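Local coordinates for Asp/Glu-specific dipeptidyl-peptidase (Flavobacterium psychrophilum, PDB 5JXF), which removes dipeptides from the N-terminus of oligopeptides as a serine peptidase of family S46, strictly requiring aspartate or glutamate at the P1 position, at residues G38-P43 and H656-N661; M283-K288 and S583-T588. All blocks are in the same frame, centred on the assembly; numbering follows the deposited sequence.

Contact 1 (G38-P43 and H656-N661). With ASP (aspartic acid), chain F.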
loop_
_atom_site.group_PDB
_atom_site.type_symbol
_atom_site.label_atom_id
_atom_site.label_comp_id
_atom_site.label_asym_id
_atom_site.label_seq_id
_atom_site.Cartn_x
_atom_site.Cartn_y
_atom_site.Cartn_z
ATOM N N GLY A 38 -18.636 17.547 10.532
ATOM C CA GLY A 38 -19.005 16.262 11.118
ATOM C C GLY A 38 -20.119 16.377 12.150
ATOM O O GLY A 38 -21.072 17.130 11.956
ATOM N N GLY A 39 -20.010 15.630 13.246
ATOM C CA GLY A 39 -20.930 15.816 14.359
ATOM C C GLY A 39 -21.576 14.567 14.935
ATOM O O GLY A 39 -21.838 13.612 14.210
ATOM N N MET A 40 -21.830 14.581 16.247
ATOM C CA MET A 40 -22.480 13.470 16.930
ATOM C C MET A 40 -23.576 14.038 17.834
ATOM O O MET A 40 -23.292 14.594 18.893
ATOM C CB MET A 40 -21.477 12.646 17.749
ATOM C CG MET A 40 -20.209 12.235 16.997
ATOM S SD MET A 40 -18.874 11.621 18.055
ATOM C CE MET A 40 -17.812 10.817 16.828
ATOM N N TRP A 41 -24.824 13.871 17.417
ATOM C CA TRP A 41 -25.935 14.644 17.972
ATOM C C TRP A 41 -26.781 13.875 18.981
ATOM O O TRP A 41 -27.041 12.689 18.825
ATOM C CB TRP A 41 -26.816 15.155 16.823
ATOM C CG TRP A 41 -25.980 15.841 15.784
ATOM C CD1 TRP A 41 -25.508 15.299 14.619
ATOM C CD2 TRP A 41 -25.472 17.174 15.839
ATOM N NE1 TRP A 41 -24.754 16.222 13.938
ATOM C CE2 TRP A 41 -24.714 17.383 14.667
ATOM C CE3 TRP A 41 -25.590 18.221 16.763
ATOM C CZ2 TRP A 41 -24.077 18.594 14.397
ATOM C CZ3 TRP A 41 -24.964 19.419 16.492
ATOM C CH2 TRP A 41 -24.217 19.600 15.321
ATOM N N ILE A 42 -27.199 14.575 20.024
ATOM C CA ILE A 42 -28.120 14.022 21.000
ATOM C C ILE A 42 -29.454 13.809 20.324
ATOM O O ILE A 42 -30.039 14.754 19.807
ATOM C CB ILE A 42 -28.267 14.954 22.213
ATOM C CG1 ILE A 42 -26.890 15.214 22.811
ATOM C CG2 ILE A 42 -29.196 14.331 23.240
ATOM C CD1 ILE A 42 -26.885 16.220 23.918
ATOM N N PRO A 43 -29.941 12.562 20.320
ATOM C CA PRO A 43 -31.037 12.177 19.434
ATOM C C PRO A 43 -32.356 12.881 19.750
ATOM O O PRO A 43 -33.244 12.912 18.901
ATOM C CB PRO A 43 -31.163 10.667 19.668
ATOM C CG PRO A 43 -29.886 10.262 20.303
ATOM C CD PRO A 43 -29.464 11.427 21.122
ATOM N N HIS A 656 -19.707 10.619 11.117
ATOM C CA HIS A 656 -18.667 10.871 12.098
ATOM C C HIS A 656 -18.808 9.900 13.258
ATOM O O HIS A 656 -19.770 9.977 14.021
ATOM C CB HIS A 656 -18.749 12.320 12.588
ATOM C CG HIS A 656 -17.599 12.743 13.453
ATOM N ND1 HIS A 656 -17.574 13.953 14.119
ATOM C CD2 HIS A 656 -16.436 12.123 13.764
ATOM C CE1 HIS A 656 -16.451 14.055 14.803
ATOM N NE2 HIS A 656 -15.743 12.956 14.610
ATOM N N THR A 657 -17.837 9.003 13.395
ATOM C CA THR A 657 -17.828 7.985 14.443
ATOM C C THR A 657 -16.539 7.977 15.249
ATOM O O THR A 657 -15.582 8.666 14.904
ATOM C CB THR A 657 -18.014 6.571 13.850
ATOM O OG1 THR A 657 -17.030 6.357 12.834
ATOM C CG2 THR A 657 -19.403 6.409 13.241
ATOM N N THR A 658 -16.508 7.178 16.314
ATOM C CA THR A 658 -15.277 6.977 17.082
ATOM C C THR A 658 -15.442 5.640 17.816
ATOM O O THR A 658 -16.461 4.977 17.642
ATOM C CB THR A 658 -14.993 8.185 18.040
ATOM O OG1 THR A 658 -13.699 8.066 18.655
ATOM C CG2 THR A 658 -16.055 8.300 19.112
ATOM N N GLY A 659 -14.455 5.229 18.612
ATOM C CA GLY A 659 -14.575 3.991 19.368
ATOM C C GLY A 659 -15.841 4.050 20.260
ATOM O O GLY A 659 -16.109 5.077 20.884
ATOM N N GLY A 660 -16.604 2.967 20.296
ATOM C CA GLY A 660 -17.930 2.971 20.898
ATOM C C GLY A 660 -19.013 2.789 19.848
ATOM O O GLY A 660 -20.072 2.216 20.130
ATOM N N ASN A 661 -18.727 3.270 18.636
ATOM C CA ASN A 661 -19.635 3.154 17.511
ATOM C C ASN A 661 -19.492 1.809 16.850
ATOM O O ASN A 661 -20.243 1.492 15.930
ATOM C CB ASN A 661 -19.379 4.230 16.464
ATOM C CG ASN A 661 -20.237 5.457 16.649
ATOM O OD1 ASN A 661 -19.737 6.581 16.605
ATOM N ND2 ASN A 661 -21.542 5.257 16.852
HETATM N N ASP F . -13.301 0.223 15.909
HETATM C CA ASP F . -13.823 1.275 16.789
HETATM C C ASP F . -14.667 0.770 17.946
HETATM O O ASP F . -15.720 1.337 18.253
HETATM C CB ASP F . -14.633 2.297 15.972
HETATM C CG ASP F . -13.764 3.385 15.351
HETATM O OD1 ASP F . -12.650 3.614 15.852
HETATM O OD2 ASP F . -14.201 4.026 14.369
#
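Gly-39 and Met-40 hold the imidazole of His-656 from two directions. CB of His-656 lies 3.6 Å from Gly-39 N, and CG stands anti to the backbone N (chi1 -171°), which carries the ring to the glycine backbone. ND1 then accepts the N-H of Gly-39 at 3.1 Å; the N-H...ND1 angle is 156° and the donor is only 6° out of the ring plane, at the ring edge. One face is covered by Met-40, whose extended chain brings CE to 3.7 Å from the ring centroid in a CH-pi contact. Met-40 CE lies 3.6 Å from His-656 CD2. It also meets backbone, 3.5 Å from both His-656 O and Thr-657 C. At the far tip, NE2 is hydrogen-bonded to Ser-687 O.

Beyond this ring the chain enters the S46 substrate pocket through a type II beta turn, Thr-658 to Asn-661. Asn-661 OD1 accepts Thr-658 N at a long 3.3 Å, alongside the backbone bond from Asn-661 N to Thr-658 O. Gly-660 N donates to O of the bound aspartic acid at 2.8 Å; Ser-662 N, of the probable nucleophile, also bonds this ligand, consistent with an oxyanion hole. Met-40 CE packs 3.8 Å from Thr-658 CG2.

Contact 2 (M283-K288 and S583-T588)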
loop_
_atom_site.group_PDB
_atom_site.type_symbol
_atom_site.label_atom_id
_atom_site.label_comp_id
_atom_site.label_asym_id
_atom_site.label_seq_id
_atom_site.Cartn_x
_atom_site.Cartn_y
_atom_site.Cartn_z
ATOM N N MET A 283 -26.446 5.455 14.457
ATOM C CA MET A 283 -26.811 5.714 15.848
ATOM C C MET A 283 -25.955 4.820 16.744
ATOM O O MET A 283 -25.822 3.630 16.495
ATOM C CB MET A 283 -28.305 5.443 16.068
ATOM C CG MET A 283 -28.888 6.047 17.345
ATOM S SD MET A 283 -30.712 5.811 17.485
ATOM C CE MET A 283 -31.077 5.875 15.714
ATOM N N GLY A 284 -25.330 5.380 17.763
ATOM C CA GLY A 284 -24.514 4.539 18.609
ATOM C C GLY A 284 -24.028 5.224 19.858
ATOM O O GLY A 284 -24.534 6.286 20.246
ATOM N N TYR A 285 -23.043 4.602 20.496
ATOM C CA TYR A 285 -22.522 5.115 21.756
ATOM C C TYR A 285 -21.015 5.441 21.685
ATOM O O TYR A 285 -20.192 4.795 22.342
ATOM C CB TYR A 285 -22.808 4.115 22.877
ATOM C CG TYR A 285 -24.286 3.796 23.033
ATOM C CD1 TYR A 285 -24.910 2.885 22.178
ATOM C CD2 TYR A 285 -25.050 4.384 24.048
ATOM C CE1 TYR A 285 -26.255 2.603 22.298
ATOM C CE2 TYR A 285 -26.421 4.092 24.175
ATOM C CZ TYR A 285 -27.001 3.206 23.303
ATOM O OH TYR A 285 -28.322 2.885 23.395
ATOM N N PRO A 286 -20.663 6.474 20.911
ATOM C CA PRO A 286 -19.262 6.898 20.802
ATOM C C PRO A 286 -18.691 7.249 22.171
ATOM O O PRO A 286 -19.298 8.004 22.945
ATOM C CB PRO A 286 -19.332 8.130 19.898
ATOM C CG PRO A 286 -20.710 8.670 20.087
ATOM C CD PRO A 286 -21.577 7.429 20.261
ATOM N N GLY A 287 -17.539 6.659 22.469
ATOM C CA GLY A 287 -16.904 6.785 23.764
ATOM C C GLY A 287 -16.357 8.163 24.080
ATOM O O GLY A 287 -16.790 8.813 25.039
ATOM N N LYS A 288 -15.399 8.623 23.283
ATOM C CA LYS A 288 -14.733 9.873 23.607
ATOM C C LYS A 288 -14.327 10.668 22.372
ATOM O O LYS A 288 -13.948 10.109 21.352
ATOM C CB LYS A 288 -13.509 9.603 24.496
ATOM C CG LYS A 288 -12.926 10.871 25.115
ATOM C CD LYS A 288 -11.874 10.584 26.177
ATOM C CE LYS A 288 -10.691 9.826 25.600
ATOM N NZ LYS A 288 -9.622 9.600 26.621
ATOM N N SER A 583 -19.721 8.464 25.686
ATOM C CA SER A 583 -20.352 7.150 25.795
ATOM C C SER A 583 -21.878 7.224 26.018
ATOM O O SER A 583 -22.451 6.368 26.691
ATOM C CB SER A 583 -19.700 6.329 26.913
ATOM O OG SER A 583 -18.309 6.549 26.955
ATOM N N THR A 584 -22.530 8.222 25.427
ATOM C CA THR A 584 -23.995 8.273 25.393
ATOM C C THR A 584 -24.546 8.163 23.963
ATOM O O THR A 584 -23.830 8.380 22.989
ATOM C CB THR A 584 -24.523 9.552 26.022
ATOM O OG1 THR A 584 -24.086 10.686 25.269
ATOM C CG2 THR A 584 -24.042 9.664 27.488
ATOM N N LEU A 585 -25.825 7.826 23.862
ATOM C CA LEU A 585 -26.489 7.595 22.584
ATOM C C LEU A 585 -26.459 8.833 21.695
ATOM O O LEU A 585 -26.908 9.894 22.097
ATOM C CB LEU A 585 -27.936 7.154 22.829
ATOM C CG LEU A 585 -28.808 6.804 21.627
ATOM C CD1 LEU A 585 -28.216 5.662 20.890
ATOM C CD2 LEU A 585 -30.231 6.464 22.114
ATOM N N ARG A 586 -25.908 8.700 20.491
ATOM C CA ARG A 586 -25.824 9.839 19.572
ATOM C C ARG A 586 -26.226 9.402 18.187
ATOM O O ARG A 586 -26.169 8.239 17.856
ATOM C CB ARG A 586 -24.416 10.454 19.468
ATOM C CG ARG A 586 -23.739 10.893 20.706
ATOM C CD ARG A 586 -24.446 12.046 21.400
ATOM N NE ARG A 586 -23.728 12.381 22.619
ATOM C CZ ARG A 586 -22.694 13.210 22.657
ATOM N NH1 ARG A 586 -22.289 13.817 21.545
ATOM N NH2 ARG A 586 -22.082 13.457 23.808
ATOM N N VAL A 587 -26.623 10.368 17.386
ATOM C CA VAL A 587 -26.917 10.119 16.005
ATOM C C VAL A 587 -25.915 10.907 15.163
ATOM O O VAL A 587 -25.549 12.023 15.518
ATOM C CB VAL A 587 -28.357 10.531 15.672
ATOM C CG1 VAL A 587 -28.606 10.466 14.171
ATOM C CG2 VAL A 587 -29.325 9.640 16.423
ATOM N N THR A 588 -25.466 10.304 14.066
ATOM C CA THR A 588 -24.707 11.016 13.045
ATOM C C THR A 588 -25.219 10.535 11.685
ATOM O O THR A 588 -25.730 9.420 11.569
ATOM C CB THR A 588 -23.183 10.771 13.190
ATOM O OG1 THR A 588 -22.465 11.493 12.178
ATOM C CG2 THR A 588 -22.851 9.297 13.080
#
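Gly-284 and Arg-586 form an antiparallel hydrogen-bonded pair: Gly-284 N donates to Arg-586 O at 3.0 Å, and Arg-586 N returns a bond to Gly-284 O at 2.8 Å, both with N-H...O angles of 159°. Met-283 and Val-587 make the adjoining non-hydrogen-bonded pair, and their side chains share a face of the sheet, Met-283 CG lying 3.7 Å from Val-587 CG2. CD1 of Leu-585 wedges between Met-283 CG, at 3.6 Å, and the face of the Tyr-285 ring, 4.1 Å from its centroid. Past the strands, Ser-583 N donates to Pro-286 O at 2.8 Å, a more bent bond of 133°.

On the face that carries the Arg-586 side chain, its CG packs 3.8 Å from Pro-286 CG, the two side chains at about a right angle. The Arg-586 chain turns at chi2 (-65°), which brings NE to Thr-584 OG1 at the guanidinium edge. Asp-580 O and Met-40 O take further N-H groups of the same guanidinium, which fixes its rotation. Tyr-285 is positioned by OH bonding to Val-78 O and by stacking on His-80. Strand 586-591 is one edge strand of an eight-stranded antiparallel sheet and pairs with 279-284, while strands 138-146 and 186-192 of the other large sheet pack against Leu-585 and Arg-586, respectively.

Contacts 1 and 2 lie with their centres about 5 Å apart and join through backbone: Gly-659 O and Gly-287 N are 2.7 Å apart, as are Trp-41 N and Val-587 O, both probable hydrogen bonds. Thr-588 OG1 ties the sheet edge to contact 1 by bonding with both Gly-39 O and His-656 N. Along the chain, contact 2 falls wholly between the two segments of contact 1. Contact 1 touches the bound aspartic acid directly and runs into Ser-662, the probable charge-relay serine. Thr-658 is about 4 Å, between nearest side-chain atoms, from Arg-680, which bonds the ligand through NH2 and is assigned by similarity to P1 recognition. Contact 2 stands one shell back: Gly-287 CA is 7.8 Å from O of the aspartic acid.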